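Local coordinates for putative 4-amino-4-deoxychorismate lyase (PDB 2ZGI), which binds pyridoxal 5'-phosphate and, as a putative 4-amino-4-deoxychorismate lyase of the class-IV aminotransferase family, probably acts as a lyase, at residues L214-G217 with G221-P224; S103-G108 with F239-Y244. All blocks are in the same frame, centred on the assembly; numbering follows the deposited sequence.

Contact 1 of 2, residues L214-G217 with G221-P224. With PLP (pyridoxal-5'-phosphate), chain P.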
ATOM      1  N   LEU D 214      11.349 -15.651 -17.869  1.00 32.24           N
ATOM      2  CA  LEU D 214      11.685 -17.040 -17.624  1.00 31.85           C
ATOM      3  C   LEU D 214      11.739 -17.274 -16.113  1.00 30.83           C
ATOM      4  O   LEU D 214      11.834 -16.315 -15.327  1.00 30.70           O
ATOM      5  CB  LEU D 214      13.020 -17.437 -18.283  1.00 32.08           C
ATOM      6  CG  LEU D 214      13.199 -17.338 -19.815  1.00 32.45           C
ATOM      7  CD1 LEU D 214      13.891 -16.027 -20.144  1.00 33.89           C
ATOM      8  CD2 LEU D 214      14.015 -18.510 -20.357  1.00 30.34           C
ATOM      9  N   LEU D 215      11.673 -18.552 -15.734  1.00 29.91           N
ATOM     10  CA  LEU D 215      11.647 -18.990 -14.347  1.00 29.07           C
ATOM     11  C   LEU D 215      12.758 -19.998 -14.095  1.00 28.49           C
ATOM     12  O   LEU D 215      12.880 -20.979 -14.824  1.00 29.32           O
ATOM     13  CB  LEU D 215      10.291 -19.637 -14.029  1.00 28.97           C
ATOM     14  CG  LEU D 215       9.030 -18.772 -14.205  1.00 28.15           C
ATOM     15  CD1 LEU D 215       7.791 -19.640 -13.991  1.00 27.65           C
ATOM     16  CD2 LEU D 215       9.038 -17.563 -13.239  1.00 28.56           C
ATOM     17  N   ALA D 216      13.566 -19.746 -13.075  1.00 27.77           N
ATOM     18  CA  ALA D 216      14.650 -20.644 -12.718  1.00 27.11           C
ATOM     19  C   ALA D 216      14.395 -21.196 -11.319  1.00 26.23           C
ATOM     20  O   ALA D 216      13.980 -20.464 -10.446  1.00 25.65           O
ATOM     21  CB  ALA D 216      15.961 -19.895 -12.745  1.00 27.73           C
ATOM     22  N   GLY D 217      14.662 -22.486 -11.109  1.00 26.82           N
ATOM     23  CA  GLY D 217      14.604 -23.076  -9.772  1.00 26.62           C
ATOM     24  C   GLY D 217      15.162 -24.502  -9.754  1.00 27.84           C
ATOM     25  O   GLY D 217      15.283 -25.152 -10.796  1.00 27.22           O
ATOM     26  N   GLY D 221      14.613 -26.426 -13.335  1.00 28.56           N
ATOM     27  CA  GLY D 221      15.621 -25.950 -14.272  1.00 28.48           C
ATOM     28  C   GLY D 221      15.346 -24.522 -14.727  1.00 29.12           C
ATOM     29  O   GLY D 221      15.222 -23.611 -13.904  1.00 29.01           O
ATOM     30  N   LEU D 222      15.255 -24.324 -16.038  1.00 29.73           N
ATOM     31  CA  LEU D 222      14.946 -23.004 -16.604  1.00 28.89           C
ATOM     32  C   LEU D 222      13.759 -23.144 -17.533  1.00 29.31           C
ATOM     33  O   LEU D 222      13.816 -23.852 -18.565  1.00 28.19           O
ATOM     34  CB  LEU D 222      16.150 -22.427 -17.356  1.00 29.77           C
ATOM     35  CG  LEU D 222      15.976 -21.061 -18.035  1.00 29.27           C
ATOM     36  CD1 LEU D 222      15.641 -19.929 -17.043  1.00 27.89           C
ATOM     37  CD2 LEU D 222      17.212 -20.728 -18.867  1.00 29.16           C
ATOM     38  N   LEU D 223      12.677 -22.490 -17.144  1.00 29.19           N
ATOM     39  CA  LEU D 223      11.408 -22.662 -17.802  1.00 30.65           C
ATOM     40  C   LEU D 223      10.989 -21.321 -18.403  1.00 31.91           C
ATOM     41  O   LEU D 223      10.966 -20.299 -17.692  1.00 31.61           O
ATOM     42  CB  LEU D 223      10.417 -23.153 -16.754  1.00 31.14           C
ATOM     43  CG  LEU D 223       9.056 -23.774 -17.004  1.00 32.30           C
ATOM     44  CD1 LEU D 223       9.059 -25.003 -17.912  1.00 30.32           C
ATOM     45  CD2 LEU D 223       8.542 -24.143 -15.632  1.00 32.10           C
ATOM     46  N   PRO D 224      10.673 -21.307 -19.717  1.00 33.05           N
ATOM     47  CA  PRO D 224      10.263 -20.042 -20.296  1.00 33.63           C
ATOM     48  C   PRO D 224       8.798 -19.767 -20.011  1.00 34.79           C
ATOM     49  O   PRO D 224       8.003 -20.703 -19.904  1.00 33.81           O
ATOM     50  CB  PRO D 224      10.473 -20.262 -21.800  1.00 33.27           C
ATOM     51  CG  PRO D 224      10.213 -21.720 -22.012  1.00 33.22           C
ATOM     52  CD  PRO D 224      10.641 -22.405 -20.711  1.00 33.51           C
TER
HETATM   53  N1  PLP P 248      11.955 -18.300  -5.108  1.00 23.95           N
HETATM   54  C2  PLP P 248      11.558 -18.766  -3.906  1.00 26.20           C
HETATM   55  C2A PLP P 248      10.564 -17.974  -3.106  1.00 23.33           C
HETATM   56  C3  PLP P 248      12.054 -19.982  -3.425  1.00 24.02           C
HETATM   57  O3  PLP P 248      11.624 -20.413  -2.205  1.00 25.60           O
HETATM   58  C4  PLP P 248      12.994 -20.683  -4.191  1.00 25.07           C
HETATM   59  C4A PLP P 248      13.623 -21.981  -3.733  1.00 24.21           C
HETATM   60  C5  PLP P 248      13.408 -20.158  -5.414  1.00 23.38           C
HETATM   61  C6  PLP P 248      12.858 -18.950  -5.838  1.00 26.52           C
HETATM   62  C5A PLP P 248      14.390 -20.873  -6.317  1.00 26.39           C
HETATM   63  O4P PLP P 248      15.710 -21.004  -5.790  1.00 26.61           O
HETATM   64  P   PLP P 248      16.754 -22.114  -6.283  1.00 26.49           P
HETATM   65  O1P PLP P 248      17.071 -21.825  -7.729  1.00 24.81           O
HETATM   66  O2P PLP P 248      16.129 -23.485  -6.159  1.00 27.97           O
HETATM   67  O3P PLP P 248      17.849 -21.854  -5.301  1.00 24.24           O

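Contact 2 of 2, residues S103-G108 with F239-Y244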
ATOM      1  N   SER D 103       7.176 -30.645 -23.392  1.00 34.82           N
ATOM      2  CA  SER D 103       6.596 -29.585 -24.220  1.00 35.58           C
ATOM      3  C   SER D 103       6.577 -28.232 -23.521  1.00 35.08           C
ATOM      4  O   SER D 103       6.672 -27.199 -24.175  1.00 35.23           O
ATOM      5  CB  SER D 103       5.189 -29.958 -24.689  1.00 35.55           C
ATOM      6  OG  SER D 103       4.280 -29.906 -23.605  1.00 37.85           O
ATOM      7  N   LEU D 104       6.463 -28.234 -22.194  1.00 34.92           N
ATOM      8  CA  LEU D 104       6.470 -26.987 -21.423  1.00 34.49           C
ATOM      9  C   LEU D 104       7.723 -26.149 -21.608  1.00 34.80           C
ATOM     10  O   LEU D 104       7.684 -24.914 -21.510  1.00 34.25           O
ATOM     11  CB  LEU D 104       6.282 -27.264 -19.931  1.00 34.86           C
ATOM     12  CG  LEU D 104       4.869 -27.598 -19.446  1.00 33.88           C
ATOM     13  CD1 LEU D 104       4.709 -27.237 -17.972  1.00 32.81           C
ATOM     14  CD2 LEU D 104       3.796 -26.903 -20.295  1.00 33.46           C
ATOM     15  N   TYR D 105       8.842 -26.825 -21.846  1.00 34.49           N
ATOM     16  CA  TYR D 105      10.115 -26.139 -22.039  1.00 34.88           C
ATOM     17  C   TYR D 105      10.215 -25.555 -23.447  1.00 36.02           C
ATOM     18  O   TYR D 105      11.013 -24.653 -23.681  1.00 36.05           O
ATOM     19  CB  TYR D 105      11.288 -27.076 -21.730  1.00 33.90           C
ATOM     20  CG  TYR D 105      11.339 -27.445 -20.264  1.00 31.30           C
ATOM     21  CD1 TYR D 105      12.084 -26.680 -19.373  1.00 29.82           C
ATOM     22  CD2 TYR D 105      10.611 -28.526 -19.763  1.00 28.73           C
ATOM     23  CE1 TYR D 105      12.126 -26.989 -18.008  1.00 28.40           C
ATOM     24  CE2 TYR D 105      10.640 -28.843 -18.389  1.00 30.13           C
ATOM     25  CZ  TYR D 105      11.415 -28.055 -17.519  1.00 27.84           C
ATOM     26  OH  TYR D 105      11.481 -28.325 -16.157  1.00 28.79           O
ATOM     27  N   ARG D 106       9.394 -26.084 -24.358  1.00 37.13           N
ATOM     28  CA  ARG D 106       9.329 -25.617 -25.743  1.00 38.88           C
ATOM     29  C   ARG D 106       8.274 -24.540 -25.908  1.00 38.80           C
ATOM     30  O   ARG D 106       8.540 -23.485 -26.484  1.00 39.20           O
ATOM     31  CB  ARG D 106       8.977 -26.769 -26.677  1.00 39.58           C
ATOM     32  CG  ARG D 106      10.130 -27.683 -27.087  1.00 43.34           C
ATOM     33  CD  ARG D 106       9.633 -28.686 -28.147  1.00 48.78           C
ATOM     34  NE  ARG D 106       8.783 -28.022 -29.142  1.00 52.03           N
ATOM     35  CZ  ARG D 106       7.453 -28.106 -29.193  1.00 54.01           C
ATOM     36  NH1 ARG D 106       6.783 -28.849 -28.316  1.00 55.84           N
ATOM     37  NH2 ARG D 106       6.786 -27.442 -30.132  1.00 55.89           N
ATOM     38  N   GLU D 107       7.086 -24.821 -25.382  1.00 38.49           N
ATOM     39  CA  GLU D 107       5.900 -23.964 -25.517  1.00 38.91           C
ATOM     40  C   GLU D 107       5.663 -22.963 -24.362  1.00 38.18           C
ATOM     41  O   GLU D 107       4.865 -22.019 -24.488  1.00 38.26           O
ATOM     42  CB  GLU D 107       4.671 -24.854 -25.737  1.00 39.07           C
ATOM     43  CG  GLU D 107       4.896 -25.837 -26.891  1.00 43.54           C
ATOM     44  CD  GLU D 107       3.905 -27.004 -26.932  1.00 49.30           C
ATOM     45  OE1 GLU D 107       2.960 -27.050 -26.106  1.00 50.93           O
ATOM     46  OE2 GLU D 107       4.074 -27.887 -27.814  1.00 52.32           O
ATOM     47  N   GLY D 108       6.357 -23.162 -23.246  1.00 36.94           N
ATOM     48  CA  GLY D 108       6.295 -22.221 -22.142  1.00 35.39           C
ATOM     49  C   GLY D 108       5.085 -22.360 -21.234  1.00 34.26           C
ATOM     50  O   GLY D 108       4.094 -23.022 -21.568  1.00 33.83           O
ATOM     51  N   PHE D 239      19.761 -26.431 -18.846  1.00 35.67           N
ATOM     52  CA  PHE D 239      19.196 -26.549 -17.492  1.00 34.66           C
ATOM     53  C   PHE D 239      18.021 -27.503 -17.363  1.00 34.28           C
ATOM     54  O   PHE D 239      17.478 -27.688 -16.264  1.00 33.97           O
ATOM     55  CB  PHE D 239      18.887 -25.163 -16.927  1.00 34.39           C
ATOM     56  CG  PHE D 239      20.129 -24.367 -16.649  1.00 34.40           C
ATOM     57  CD1 PHE D 239      20.888 -24.620 -15.508  1.00 34.60           C
ATOM     58  CD2 PHE D 239      20.583 -23.414 -17.562  1.00 34.30           C
ATOM     59  CE1 PHE D 239      22.073 -23.907 -15.257  1.00 34.49           C
ATOM     60  CE2 PHE D 239      21.767 -22.706 -17.327  1.00 33.58           C
ATOM     61  CZ  PHE D 239      22.515 -22.958 -16.169  1.00 33.37           C
ATOM     62  N   LEU D 240      17.636 -28.096 -18.492  1.00 33.11           N
ATOM     63  CA  LEU D 240      16.520 -29.025 -18.546  1.00 33.71           C
ATOM     64  C   LEU D 240      16.810 -30.255 -17.691  1.00 33.42           C
ATOM     65  O   LEU D 240      17.829 -30.901 -17.882  1.00 33.31           O
ATOM     66  CB  LEU D 240      16.225 -29.438 -19.992  1.00 33.65           C
ATOM     67  CG  LEU D 240      15.130 -30.470 -20.282  1.00 35.11           C
ATOM     68  CD1 LEU D 240      13.749 -29.793 -20.262  1.00 35.74           C
ATOM     69  CD2 LEU D 240      15.403 -31.144 -21.631  1.00 36.11           C
ATOM     70  N   PRO D 241      15.901 -30.581 -16.747  1.00 33.82           N
ATOM     71  CA  PRO D 241      16.149 -31.715 -15.852  1.00 33.76           C
ATOM     72  C   PRO D 241      16.371 -32.997 -16.648  1.00 33.97           C
ATOM     73  O   PRO D 241      15.596 -33.298 -17.569  1.00 33.98           O
ATOM     74  CB  PRO D 241      14.847 -31.802 -15.048  1.00 33.34           C
ATOM     75  CG  PRO D 241      14.360 -30.405 -15.017  1.00 33.86           C
ATOM     76  CD  PRO D 241      14.649 -29.887 -16.400  1.00 32.80           C
ATOM     77  N   ALA D 242      17.420 -33.735 -16.304  1.00 34.16           N
ATOM     78  CA  ALA D 242      17.716 -34.998 -16.981  1.00 34.91           C
ATOM     79  C   ALA D 242      16.903 -36.175 -16.418  1.00 35.32           C
ATOM     80  O   ALA D 242      17.461 -37.169 -15.955  1.00 35.77           O
ATOM     81  CB  ALA D 242      19.226 -35.284 -16.921  1.00 34.86           C
ATOM     82  N   CYS D 243      15.576 -36.077 -16.480  1.00 35.77           N
ATOM     83  CA  CYS D 243      14.713 -36.944 -15.676  1.00 35.72           C
ATOM     84  C   CYS D 243      13.558 -37.639 -16.411  1.00 36.66           C
ATOM     85  O   CYS D 243      12.627 -38.108 -15.768  1.00 36.71           O
ATOM     86  CB  CYS D 243      14.166 -36.136 -14.490  1.00 35.56           C
ATOM     87  SG  CYS D 243      15.483 -35.422 -13.487  1.00 33.44           S
ATOM     88  N   TYR D 244      13.599 -37.697 -17.738  1.00 37.73           N
ATOM     89  CA  TYR D 244      12.561 -38.412 -18.518  1.00 39.98           C
ATOM     90  C   TYR D 244      12.865 -39.915 -18.656  1.00 41.73           C
ATOM     91  O   TYR D 244      14.030 -40.305 -18.639  1.00 41.53           O
ATOM     92  CB  TYR D 244      12.374 -37.745 -19.894  1.00 39.28           C
ATOM     93  CG  TYR D 244      11.907 -36.300 -19.762  1.00 39.04           C
ATOM     94  CD1 TYR D 244      10.553 -35.995 -19.532  1.00 37.04           C
ATOM     95  CD2 TYR D 244      12.815 -35.246 -19.836  1.00 36.98           C
ATOM     96  CE1 TYR D 244      10.114 -34.678 -19.398  1.00 33.75           C
ATOM     97  CE2 TYR D 244      12.392 -33.921 -19.698  1.00 38.03           C
ATOM     98  CZ  TYR D 244      11.035 -33.648 -19.485  1.00 36.76           C
ATOM     99  OH  TYR D 244      10.623 -32.338 -19.338  1.00 38.70           O
TER

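Contact 1 of 2, residues L214-G217 with G221-P224
G217 and G221 close this beta hairpin without any side chain, gripping each other through two backbone hydrogen bonds. Strand 212-217 runs antiparallel to the returning chain at 221-224. G217 N donates to G221 O at 3.1 Å, and G221 N donates to G217 O at 2.9 Å. G221 has positive phi (77°), and at its backbone angles a side chain would collide with the preceding carbonyl oxygen, which suits glycine. L215 and L223 form the next hydrogen-bonded pair. L215 N reaches L223 O at 2.7 Å, and L223 N returns to L215 O at 2.8 Å. A216 and L222, then L214 and P224, are the non-hydrogen-bonded pairs between and beyond. The side chains of L214, A216, L222 and P224 share one face of the sheet. There L222 has CG anti to its backbone N (chi1 179°), and its CD1 packs on L214 CB at 3.8 Å. The same methyl is near A216 CB. I236, L235 and F239 of helix 233-239 cover part of this face. L215 and L223 lie on the other face, where L104 packs on L223. The hairpin's turn end reaches the cofactor pocket, where S218 and T184 also bind pyridoxal phosphate. G217 CA lies 3.4 Å from the phosphate oxygen O1P of the cofactor.

Contact 2 of 2, residues S103-G108 with F239-Y244
The Y105 ring meets L240 through one of its faces. L240 CD1 stands over the ring centre in a CH-pi contact, 3.4 Å from the centroid and 15° off the ring normal. The methyl spreads its contact over the ring atoms and is near CG and CD2 alike. L240 has CG anti to its backbone N (chi1 177°), which brings the branch end nearer to Y105 than the direction of its CB alone would. Y105 projects from the short helix 103-107, and its CB points toward the partner segment. With CG anti to the carbonyl carbon (chi1 -67°), the ring is carried out to where the L240 methyl can lie over it.

P241 and Y244 approach the same ring obliquely. P241 CD comes in near the hydroxyl end of Y105, 3.5 Å from Y105 OH and 3.9 Å from Y105 CZ. Y244 OH approaches beside the CD2-CE2 bond, 3.6 Å from Y105 CE2. It stands on the same side of the ring plane as L240 CD1, as P241 CD does. The planes of the two tyrosine rings are nearly perpendicular. The contact is apolar apart from the two tyrosine oxygens. Each of these is held by a backbone carbonyl outside the two segments: Y105 OH bonds to V220 O, and Y244 OH to L100 O. These bonds fix the far ends of both phenols.

The partner chain is the irregular tail after helix 233-239. C243 ties that tail to strand 78-86 by a disulfide with C78, and P241 packs against R29 and E31 of strand 24-31. On its other flank, helix 103-107 lies beside strand 223-224.

In the fold
The two contacts lie side by side, with centres about 9 Å apart. Along the chain, helix 103-107 comes first, then the hairpin of contact 1, then the C-terminal tail that completes contact 2. Y105 is common ground. Its CD1 lies 3.4 Å from L222 O, and its CE1 lies 3.7 Å from L223 CD1. F239, at the end of helix 233-239, where the tail begins, lies with CB 3.8 Å from L222 N. Strand 223-224 is one of the two outermost strands of the mixed sheet within this chain. Contact 2 thus packs beside that strand, while the turn end of contact 1 reaches the cofactor. The tail bridges the mixed-sheet region to the four-stranded antiparallel sheet.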